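PDB 3C3J: putative tagatose-6-phosphate ketose/aldose isomerase, which belongs to the SIS family and pairs two alpha-beta domains in one chain, each built round a five-stranded parallel sheet. Local coordinates for residues A[19-23]-A[344-348]; A[30-34]-A[181-186]; A[55-61]-A[82-88]; A[63-67]-A[176-180]. One frame throughout, in Å; residues are numbered along the deposited sequence.

Interaction 1: residues A[19-23]-A[344-348]; sequences EIRHQ and MYAQT
Ile20 lies alongside Gln347, the two side chains running antiparallel flank to flank, so that isoleucine carbons rest against the start of the glutamine rather than its amide alone. Ile20 CD1 comes within 4.0 Å of Gln347 CB and within 3.9 Å of Gln347 O, reaching down to the helix backbone. The other branch turns to Thr348: a chi1 of -68° sets Ile20 CG1 beside the backbone N and leaves CG2 anti to it, where it meets Thr348 CG2 at 3.6 Å, methyl to methyl, on obliquely crossing side chains. The threonine can offer that methyl because its hydroxyl is turned back to its own helix, toward the carbonyls of Met344 and Tyr345. Further along, the extended chains of Gln23 and Gln347 approach from opposite directions, and their amide planes lie 26° apart, nearly coplanar. Selenomethionine Met344 reaches the same amide by folding back, with bends at chi2 and chi3; its methyl CE stands 3.7 Å from Gln23 CD. All five touching residues are buried. Leu208 of helix 198-210 also covers Ile20, while Cys204 and Ile207 of that helix cover Met344. Ser174 and Thr177 of helix 174-187 border the two glutamines, so the end of helix 15-21 and the start of helix 23-49 meet helix 335-356 where helices 198-210 and 174-187 also pack.

Interaction 2: residues A[30-34]-A[181-186]; sequences SLTNI and ASCLAV
Ile34 of helix 23-49 reaches across to Ser182, Ala185 and Val186, and with Leu31 it carries the apolar half of this contact; Ser30 meets Ser182 in the polar half. Ile34 is held with CG1 beside its backbone N and the chain extended from there (chi2 173°), which pushes CD1 forward as the touching tip. CD1 settles 3.8 Å from Ser182 CB, 4.0 Å from Ala185 CB and 4.2 Å from Val186 CG2, and also comes near Ser182 O. Leu31 works differently: its beta carbon does not point at helix 174-187, but the branched end swings over, placing CG 3.9 Å from Ala185 CB and CD1 4.2 Å from Ala181 CB. The small side chains of Ala181 and Ala185 are where the larger leucine and isoleucine rest. In the serine pair the rotamers differ. Ser30 turns its hydroxyl away from its backbone N (chi1 -168°), whereas Ser182 keeps OG beside its own N, and the two OG atoms end 2.8 Å apart. Ser182 OG is also hydrogen-bonded to Thr178 O in the preceding turn of its helix. Arg38, farther along helix 23-49, binds Ala185 O and Val186 O near the end of helix 174-187. With short-segment axes 9.8 Å apart and inclined by 31°, this is roughly parallel helix-helix packing, in which helix 23-49 covers an alpha-helical layer of the first alpha-beta SIS domain.

Interaction 3: residues A[55-61]-A[82-88]; sequences RIILTGA and NFSAVPT
Ile56 and Phe83 stand side by side on one face of two parallel strands. Ile56 CD1 sits over the phenyl ring, 3.6 Å from its centroid and 22° off the normal, a CH-pi contact, while Leu58 CD1 meets Phe83 CD1 at the ring edge, 3.7 Å away and in its plane. Behind these side chains runs the parallel backbone pairing. Ile56 N donates to Asn82 O (2.8 Å) and its carbonyl accepts from Ser84 N; Leu58 N then donates to Ser84 O in a nearly straight bond of 172°, and Leu58 O accepts from Val86 N. Beyond that the pattern changes: Gly60 N stays 4.3 Å from Val86 O, and the side chain of Thr59 takes over. Its OG1, turned anti to the backbone N, donates to Val86 O at 2.7 Å, in the carbonyl plane. Thr88 N, in the first turn of helix 88-93, closes the series on Gly60 O (2.8 Å), coming from above the carbonyl plane. Farther out, Phe187 packs edge-to-face on Phe83, Ile71 and Leu75 of helix 63-79 cover the same apolar face, and strand 105-111 bonds to the other edge of strand 55-59. At the opposite end, Arg55 packs on Asn82 of the second subunit. The chemistry implies a pairing carried by backbone bonds and prolonged past the strands by the Thr59 hydroxyl, used where Gly60 N does not reach Val86 O, and by Thr88 N.

Interaction 4: residues A[63-67]-A[176-180]; sequences TSAFI and ITTMM
Ile67 and Ile176 lead the apolar contacts, their side chains overlapping flank to flank and pointing oppositely, with CG1 of Ile67 3.7 Å from CG1 of Ile176. All three outer carbons of Ile67 are used: CD1 meets the methyl CE of selenomethionine Met179 at 3.9 Å, with the chains crossing at about a right angle, and CG2 lies 3.9 Å from CB of selenomethionine Met180. Thr63 adds its methyl, CG2 resting 3.5 Å from Ile176 CB. Chi1 of -68° puts Thr63 OG1 beside the backbone N and so leaves CG2 anti to that N, facing Ile176; OG1 is hydrogen-bonded to Glu241 of helix 235-249. One polar atom meets carbon: Ser64 OG stands 3.6 Å from Met179 CE, a methyl brought round by the bend at chi3 of -54°. The short-segment axes pass 9.7 Å apart at 26°. Phe340 and Leu343 of helix 335-356 lie against Met180. The pair is near-parallel helix packing inside a SIS domain, joining the start of helix 63-79, the crossover helix of a beta-alpha-beta unit, to helix 174-187 close to the centre of the folded chain.

Interaction 1 closes the widest loop along the chain, from helix 15-21 to helix 335-356, and the other three are nested within it. Interaction 4 sits nearest the chain's centre, its midpoint 13 Å from those of interactions 1 and 2 and 12 Å from that of interaction 3. Interactions 2 and 4 share helix 174-187, and Ser30 packs on Thr178 between them. Interactions 3 and 4 alternate along the chain because helix 63-79 joins strands 55-59 and 82-85. Interactions 1 and 3, 25 Å apart, lie on opposite sides of the centre. Thr177 of helix 174-187 touches Gln23, Gln347 and Met344, so that helix of the first SIS domain abuts helix 335-356 of the second.

Interaction 1: residues A[19-23]-A[344-348]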
# COMPACT_ATOMS: atom_id res chain seq x y z
N GLU A 19 -1.20 6.51 -27.33
CA GLU A 19 -1.97 5.72 -26.39
C GLU A 19 -2.64 6.61 -25.33
O GLU A 19 -3.77 6.34 -24.89
CB GLU A 19 -1.07 4.61 -25.81
CG GLU A 19 -0.82 3.54 -26.92
CD GLU A 19 0.41 2.69 -26.80
OE1 GLU A 19 1.17 2.77 -25.78
OE2 GLU A 19 0.61 1.91 -27.78
N ILE A 20 -1.97 7.67 -24.92
CA ILE A 20 -2.58 8.64 -24.02
C ILE A 20 -3.75 9.32 -24.71
O ILE A 20 -4.87 9.39 -24.17
CB ILE A 20 -1.58 9.70 -23.53
CG1 ILE A 20 -0.54 9.07 -22.61
CG2 ILE A 20 -2.34 10.83 -22.80
CD1 ILE A 20 0.70 9.96 -22.40
N ARG A 21 -3.53 9.79 -25.94
CA ARG A 21 -4.55 10.58 -26.62
C ARG A 21 -5.80 9.79 -27.04
O ARG A 21 -6.87 10.38 -27.12
CB ARG A 21 -3.95 11.30 -27.83
CG ARG A 21 -2.97 12.37 -27.45
CD ARG A 21 -2.49 13.09 -28.69
NE ARG A 21 -1.57 14.21 -28.43
CZ ARG A 21 -1.95 15.41 -28.01
NH1 ARG A 21 -3.21 15.66 -27.71
NH2 ARG A 21 -1.05 16.38 -27.85
N HIS A 22 -5.67 8.49 -27.32
CA HIS A 22 -6.83 7.67 -27.72
C HIS A 22 -7.67 7.11 -26.56
O HIS A 22 -8.62 6.35 -26.78
CB HIS A 22 -6.46 6.60 -28.78
CG HIS A 22 -5.68 5.41 -28.29
ND1 HIS A 22 -5.84 4.85 -27.04
CD2 HIS A 22 -4.79 4.63 -28.94
CE1 HIS A 22 -5.06 3.78 -26.95
NE2 HIS A 22 -4.41 3.63 -28.08
N GLN A 23 -7.36 7.52 -25.34
CA GLN A 23 -8.08 7.04 -24.16
C GLN A 23 -9.59 7.35 -24.11
O GLN A 23 -10.39 6.41 -24.00
CB GLN A 23 -7.38 7.52 -22.90
CG GLN A 23 -6.19 6.64 -22.57
CD GLN A 23 -5.40 7.18 -21.40
OE1 GLN A 23 -4.90 8.32 -21.44
NE2 GLN A 23 -5.31 6.39 -20.33
N MSE A 344 -4.70 11.81 -16.55
CA MSE A 344 -4.36 12.54 -17.78
C MSE A 344 -3.15 13.45 -17.55
O MSE A 344 -2.22 13.46 -18.38
CB MSE A 344 -5.55 13.38 -18.30
CG MSE A 344 -6.81 12.59 -18.64
SE MSE A 344 -6.52 11.15 -20.01
CE MSE A 344 -6.24 9.59 -18.78
N TYR A 345 -3.15 14.18 -16.44
CA TYR A 345 -2.03 15.06 -16.10
C TYR A 345 -0.77 14.25 -15.77
O TYR A 345 0.29 14.56 -16.28
CB TYR A 345 -2.37 16.04 -14.97
CG TYR A 345 -3.50 16.98 -15.30
CD1 TYR A 345 -3.27 18.14 -16.05
CD2 TYR A 345 -4.79 16.73 -14.85
CE1 TYR A 345 -4.32 18.99 -16.37
CE2 TYR A 345 -5.84 17.57 -15.16
CZ TYR A 345 -5.60 18.70 -15.91
OH TYR A 345 -6.64 19.54 -16.20
N ALA A 346 -0.90 13.22 -14.92
CA ALA A 346 0.23 12.40 -14.52
C ALA A 346 0.91 11.68 -15.70
O ALA A 346 2.16 11.60 -15.77
CB ALA A 346 -0.22 11.37 -13.46
N GLN A 347 0.11 11.13 -16.61
CA GLN A 347 0.66 10.41 -17.77
C GLN A 347 1.44 11.34 -18.69
O GLN A 347 2.56 11.04 -19.12
CB GLN A 347 -0.44 9.72 -18.56
CG GLN A 347 -1.17 8.59 -17.85
CD GLN A 347 -2.44 8.18 -18.61
OE1 GLN A 347 -2.93 8.95 -19.44
NE2 GLN A 347 -2.98 7.01 -18.31
N THR A 348 0.81 12.46 -19.00
CA THR A 348 1.39 13.41 -19.94
C THR A 348 2.59 14.07 -19.29
O THR A 348 3.60 14.24 -19.94
CB THR A 348 0.33 14.43 -20.45
OG1 THR A 348 -0.21 15.16 -19.35
CG2 THR A 348 -0.81 13.69 -21.15

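Interaction 2: residues A[30-34]-A[181-186]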
# COMPACT_ATOMS: atom_id res chain seq x y z
N SER A 30 -15.16 0.69 -25.18
CA SER A 30 -15.25 -0.47 -24.31
C SER A 30 -16.65 -0.57 -23.66
O SER A 30 -17.24 -1.66 -23.60
CB SER A 30 -14.19 -0.47 -23.22
OG SER A 30 -14.20 -1.75 -22.62
N LEU A 31 -17.17 0.57 -23.18
CA LEU A 31 -18.48 0.59 -22.49
C LEU A 31 -19.64 0.29 -23.43
O LEU A 31 -20.59 -0.38 -23.03
CB LEU A 31 -18.68 1.93 -21.76
CG LEU A 31 -18.10 1.97 -20.32
CD1 LEU A 31 -16.68 1.41 -20.23
CD2 LEU A 31 -18.20 3.37 -19.69
N THR A 32 -19.56 0.76 -24.68
CA THR A 32 -20.54 0.35 -25.69
C THR A 32 -20.44 -1.16 -26.01
O THR A 32 -21.45 -1.83 -26.20
CB THR A 32 -20.54 1.30 -26.97
OG1 THR A 32 -19.31 1.21 -27.65
CG2 THR A 32 -20.70 2.73 -26.56
N ASN A 33 -19.24 -1.72 -26.01
CA ASN A 33 -19.10 -3.19 -26.12
C ASN A 33 -19.76 -3.95 -24.95
O ASN A 33 -20.40 -4.98 -25.14
CB ASN A 33 -17.65 -3.59 -26.21
CG ASN A 33 -17.49 -5.03 -26.60
OD1 ASN A 33 -18.02 -5.47 -27.64
ND2 ASN A 33 -16.77 -5.79 -25.78
N ILE A 34 -19.58 -3.43 -23.75
CA ILE A 34 -20.17 -4.01 -22.55
C ILE A 34 -21.71 -3.97 -22.71
O ILE A 34 -22.39 -4.93 -22.37
CB ILE A 34 -19.67 -3.26 -21.29
CG1 ILE A 34 -18.21 -3.63 -21.01
CG2 ILE A 34 -20.58 -3.53 -20.06
CD1 ILE A 34 -17.59 -2.80 -19.85
N ALA A 181 -12.27 1.56 -16.23
CA ALA A 181 -13.61 2.01 -16.63
C ALA A 181 -14.52 0.82 -16.90
O ALA A 181 -15.69 0.83 -16.52
CB ALA A 181 -13.53 2.90 -17.86
N SER A 182 -13.97 -0.21 -17.54
CA SER A 182 -14.75 -1.42 -17.83
C SER A 182 -15.20 -2.13 -16.54
O SER A 182 -16.37 -2.50 -16.41
CB SER A 182 -13.98 -2.38 -18.73
OG SER A 182 -13.56 -1.70 -19.91
N CYS A 183 -14.28 -2.31 -15.60
CA CYS A 183 -14.60 -2.94 -14.32
C CYS A 183 -15.69 -2.18 -13.56
O CYS A 183 -16.65 -2.78 -13.11
CB CYS A 183 -13.36 -3.10 -13.44
SG CYS A 183 -13.66 -4.20 -12.01
N LEU A 184 -15.57 -0.86 -13.50
CA LEU A 184 -16.59 -0.03 -12.88
C LEU A 184 -17.95 -0.23 -13.58
O LEU A 184 -18.98 -0.41 -12.91
CB LEU A 184 -16.17 1.44 -12.93
CG LEU A 184 -15.05 1.91 -12.01
CD1 LEU A 184 -14.60 3.34 -12.43
CD2 LEU A 184 -15.46 1.91 -10.51
N ALA A 185 -17.95 -0.28 -14.91
CA ALA A 185 -19.17 -0.41 -15.70
C ALA A 185 -19.81 -1.76 -15.52
O ALA A 185 -21.02 -1.87 -15.55
CB ALA A 185 -18.93 -0.14 -17.17
N VAL A 186 -18.99 -2.80 -15.34
CA VAL A 186 -19.51 -4.14 -15.15
C VAL A 186 -20.28 -4.21 -13.84
O VAL A 186 -21.40 -4.72 -13.82
CB VAL A 186 -18.39 -5.22 -15.16
CG1 VAL A 186 -18.92 -6.57 -14.56
CG2 VAL A 186 -17.85 -5.43 -16.62

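Interaction 3: residues A[55-61]-A[82-88]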
# COMPACT_ATOMS: atom_id res chain seq x y z
N ARG A 55 -16.54 -13.76 -2.03
CA ARG A 55 -15.41 -12.80 -2.03
C ARG A 55 -15.10 -12.43 -3.48
O ARG A 55 -15.10 -13.30 -4.37
CB ARG A 55 -14.17 -13.41 -1.39
CG ARG A 55 -14.10 -13.24 0.12
CD ARG A 55 -15.32 -13.73 0.86
NE ARG A 55 -15.23 -13.42 2.30
CZ ARG A 55 -16.24 -13.54 3.17
NH1 ARG A 55 -17.43 -13.98 2.79
NH2 ARG A 55 -16.05 -13.22 4.45
N ILE A 56 -14.84 -11.16 -3.72
CA ILE A 56 -14.46 -10.70 -5.05
C ILE A 56 -13.09 -10.06 -4.90
O ILE A 56 -12.93 -9.11 -4.16
CB ILE A 56 -15.46 -9.70 -5.65
CG1 ILE A 56 -16.91 -10.23 -5.63
CG2 ILE A 56 -15.04 -9.32 -7.06
CD1 ILE A 56 -17.92 -9.21 -6.10
N ILE A 57 -12.09 -10.59 -5.60
CA ILE A 57 -10.74 -10.05 -5.52
C ILE A 57 -10.37 -9.46 -6.86
O ILE A 57 -10.46 -10.13 -7.89
CB ILE A 57 -9.71 -11.12 -5.08
CG1 ILE A 57 -9.98 -11.51 -3.63
CG2 ILE A 57 -8.26 -10.60 -5.24
CD1 ILE A 57 -9.08 -12.63 -3.07
N LEU A 58 -9.94 -8.20 -6.86
CA LEU A 58 -9.38 -7.57 -8.04
C LEU A 58 -7.86 -7.76 -8.00
O LEU A 58 -7.22 -7.39 -7.03
CB LEU A 58 -9.71 -6.07 -8.06
CG LEU A 58 -11.06 -5.67 -8.62
CD1 LEU A 58 -12.21 -6.25 -7.79
CD2 LEU A 58 -11.13 -4.15 -8.73
N THR A 59 -7.30 -8.34 -9.05
CA THR A 59 -5.87 -8.64 -9.05
C THR A 59 -5.18 -8.24 -10.36
O THR A 59 -5.73 -8.40 -11.45
CB THR A 59 -5.63 -10.14 -8.71
OG1 THR A 59 -4.25 -10.33 -8.37
CG2 THR A 59 -6.03 -11.08 -9.91
N GLY A 60 -3.97 -7.71 -10.22
CA GLY A 60 -3.09 -7.39 -11.33
C GLY A 60 -1.68 -7.17 -10.78
O GLY A 60 -1.48 -7.14 -9.55
N ALA A 61 -0.70 -7.04 -11.68
CA ALA A 61 0.68 -6.74 -11.31
C ALA A 61 1.03 -5.32 -11.72
O ALA A 61 0.53 -4.83 -12.71
CB ALA A 61 1.61 -7.72 -12.02
N ASN A 82 -18.42 -7.99 -1.08
CA ASN A 82 -17.08 -8.17 -0.52
C ASN A 82 -15.98 -8.00 -1.58
O ASN A 82 -15.34 -8.97 -1.97
CB ASN A 82 -16.97 -9.57 0.10
CG ASN A 82 -17.93 -9.80 1.24
OD1 ASN A 82 -18.59 -10.86 1.33
ND2 ASN A 82 -18.00 -8.83 2.14
N PHE A 83 -15.78 -6.76 -2.05
CA PHE A 83 -14.71 -6.43 -3.00
C PHE A 83 -13.44 -6.08 -2.24
O PHE A 83 -13.50 -5.33 -1.24
CB PHE A 83 -15.09 -5.21 -3.84
CG PHE A 83 -16.02 -5.48 -4.96
CD1 PHE A 83 -15.53 -5.78 -6.24
CD2 PHE A 83 -17.39 -5.41 -4.77
CE1 PHE A 83 -16.38 -6.03 -7.28
CE2 PHE A 83 -18.26 -5.65 -5.81
CZ PHE A 83 -17.76 -5.97 -7.07
N SER A 84 -12.30 -6.59 -2.72
CA SER A 84 -10.98 -6.22 -2.24
C SER A 84 -9.97 -6.31 -3.39
O SER A 84 -10.26 -6.91 -4.41
CB SER A 84 -10.54 -7.11 -1.09
OG SER A 84 -10.36 -8.44 -1.50
N ALA A 85 -8.79 -5.74 -3.18
CA ALA A 85 -7.71 -5.78 -4.14
C ALA A 85 -6.49 -6.49 -3.54
O ALA A 85 -6.03 -6.15 -2.44
CB ALA A 85 -7.31 -4.33 -4.54
N VAL A 86 -5.94 -7.44 -4.28
CA VAL A 86 -4.70 -8.13 -3.88
C VAL A 86 -3.88 -8.26 -5.14
O VAL A 86 -4.34 -8.88 -6.09
CB VAL A 86 -4.95 -9.55 -3.28
CG1 VAL A 86 -3.64 -10.21 -2.85
CG2 VAL A 86 -5.88 -9.48 -2.09
N PRO A 87 -2.69 -7.67 -5.17
CA PRO A 87 -1.84 -7.77 -6.36
C PRO A 87 -1.52 -9.21 -6.71
O PRO A 87 -1.40 -10.06 -5.82
CB PRO A 87 -0.55 -7.06 -5.94
CG PRO A 87 -0.92 -6.22 -4.77
CD PRO A 87 -2.10 -6.84 -4.11
N THR A 88 -1.40 -9.52 -8.00
CA THR A 88 -1.02 -10.86 -8.41
C THR A 88 0.32 -11.25 -7.83
O THR A 88 0.54 -12.43 -7.58
CB THR A 88 -0.97 -11.05 -9.93
OG1 THR A 88 -0.04 -10.13 -10.50
CG2 THR A 88 -2.37 -10.85 -10.52

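Interaction 4: residues A[63-67]-A[176-180]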
# COMPACT_ATOMS: atom_id res chain seq x y z
N THR A 63 1.21 -1.54 -12.47
CA THR A 63 0.10 -0.63 -12.79
C THR A 63 -1.28 -1.29 -12.72
O THR A 63 -2.22 -0.69 -12.24
CB THR A 63 0.31 -0.02 -14.18
OG1 THR A 63 1.45 0.86 -14.14
CG2 THR A 63 -0.93 0.74 -14.66
N SER A 64 -1.38 -2.53 -13.18
CA SER A 64 -2.66 -3.26 -13.16
C SER A 64 -3.13 -3.54 -11.75
O SER A 64 -4.32 -3.69 -11.54
CB SER A 64 -2.59 -4.56 -13.96
OG SER A 64 -2.43 -4.28 -15.35
N ALA A 65 -2.19 -3.61 -10.79
CA ALA A 65 -2.56 -3.78 -9.38
C ALA A 65 -3.25 -2.53 -8.85
O ALA A 65 -4.09 -2.61 -7.94
CB ALA A 65 -1.33 -4.08 -8.53
N PHE A 66 -2.91 -1.37 -9.40
CA PHE A 66 -3.42 -0.11 -8.83
C PHE A 66 -4.88 0.14 -9.19
O PHE A 66 -5.54 0.93 -8.53
CB PHE A 66 -2.52 1.08 -9.25
CG PHE A 66 -1.06 0.85 -8.99
CD1 PHE A 66 -0.63 0.08 -7.91
CD2 PHE A 66 -0.10 1.41 -9.83
CE1 PHE A 66 0.75 -0.15 -7.69
CE2 PHE A 66 1.25 1.18 -9.61
CZ PHE A 66 1.68 0.41 -8.54
N ILE A 67 -5.41 -0.58 -10.18
CA ILE A 67 -6.83 -0.49 -10.50
C ILE A 67 -7.67 -0.80 -9.25
O ILE A 67 -8.47 -0.00 -8.83
CB ILE A 67 -7.25 -1.40 -11.69
CG1 ILE A 67 -6.48 -0.99 -12.95
CG2 ILE A 67 -8.83 -1.37 -11.91
CD1 ILE A 67 -6.62 -1.94 -14.10
N ILE A 176 -4.62 0.41 -18.78
CA ILE A 176 -5.06 0.56 -17.40
C ILE A 176 -6.38 1.35 -17.29
O ILE A 176 -7.31 0.90 -16.66
CB ILE A 176 -3.95 1.13 -16.45
CG1 ILE A 176 -4.51 1.31 -15.03
CG2 ILE A 176 -3.36 2.46 -16.91
CD1 ILE A 176 -5.19 2.59 -14.74
N THR A 177 -6.47 2.52 -17.90
CA THR A 177 -7.69 3.33 -17.77
C THR A 177 -8.91 2.62 -18.40
O THR A 177 -10.02 2.67 -17.84
CB THR A 177 -7.50 4.76 -18.30
OG1 THR A 177 -7.16 4.72 -19.70
CG2 THR A 177 -6.43 5.51 -17.43
N THR A 178 -8.72 1.91 -19.51
CA THR A 178 -9.86 1.26 -20.14
C THR A 178 -10.33 0.05 -19.33
O THR A 178 -11.54 -0.16 -19.14
CB THR A 178 -9.60 0.93 -21.65
OG1 THR A 178 -9.11 2.11 -22.31
CG2 THR A 178 -10.91 0.45 -22.32
N MSE A 179 -9.38 -0.70 -18.78
CA MSE A 179 -9.71 -1.81 -17.89
C MSE A 179 -10.44 -1.31 -16.64
O MSE A 179 -11.41 -1.93 -16.23
CB MSE A 179 -8.46 -2.60 -17.50
CG MSE A 179 -7.94 -3.46 -18.66
SE MSE A 179 -6.46 -4.66 -18.18
CE MSE A 179 -5.26 -3.38 -17.42
N MSE A 180 -9.98 -0.18 -16.09
CA MSE A 180 -10.60 0.39 -14.91
C MSE A 180 -12.05 0.83 -15.15
O MSE A 180 -12.94 0.52 -14.36
CB MSE A 180 -9.78 1.56 -14.38
CG MSE A 180 -10.35 2.11 -13.09
SE MSE A 180 -9.00 3.07 -12.06
CE MSE A 180 -8.45 4.44 -13.41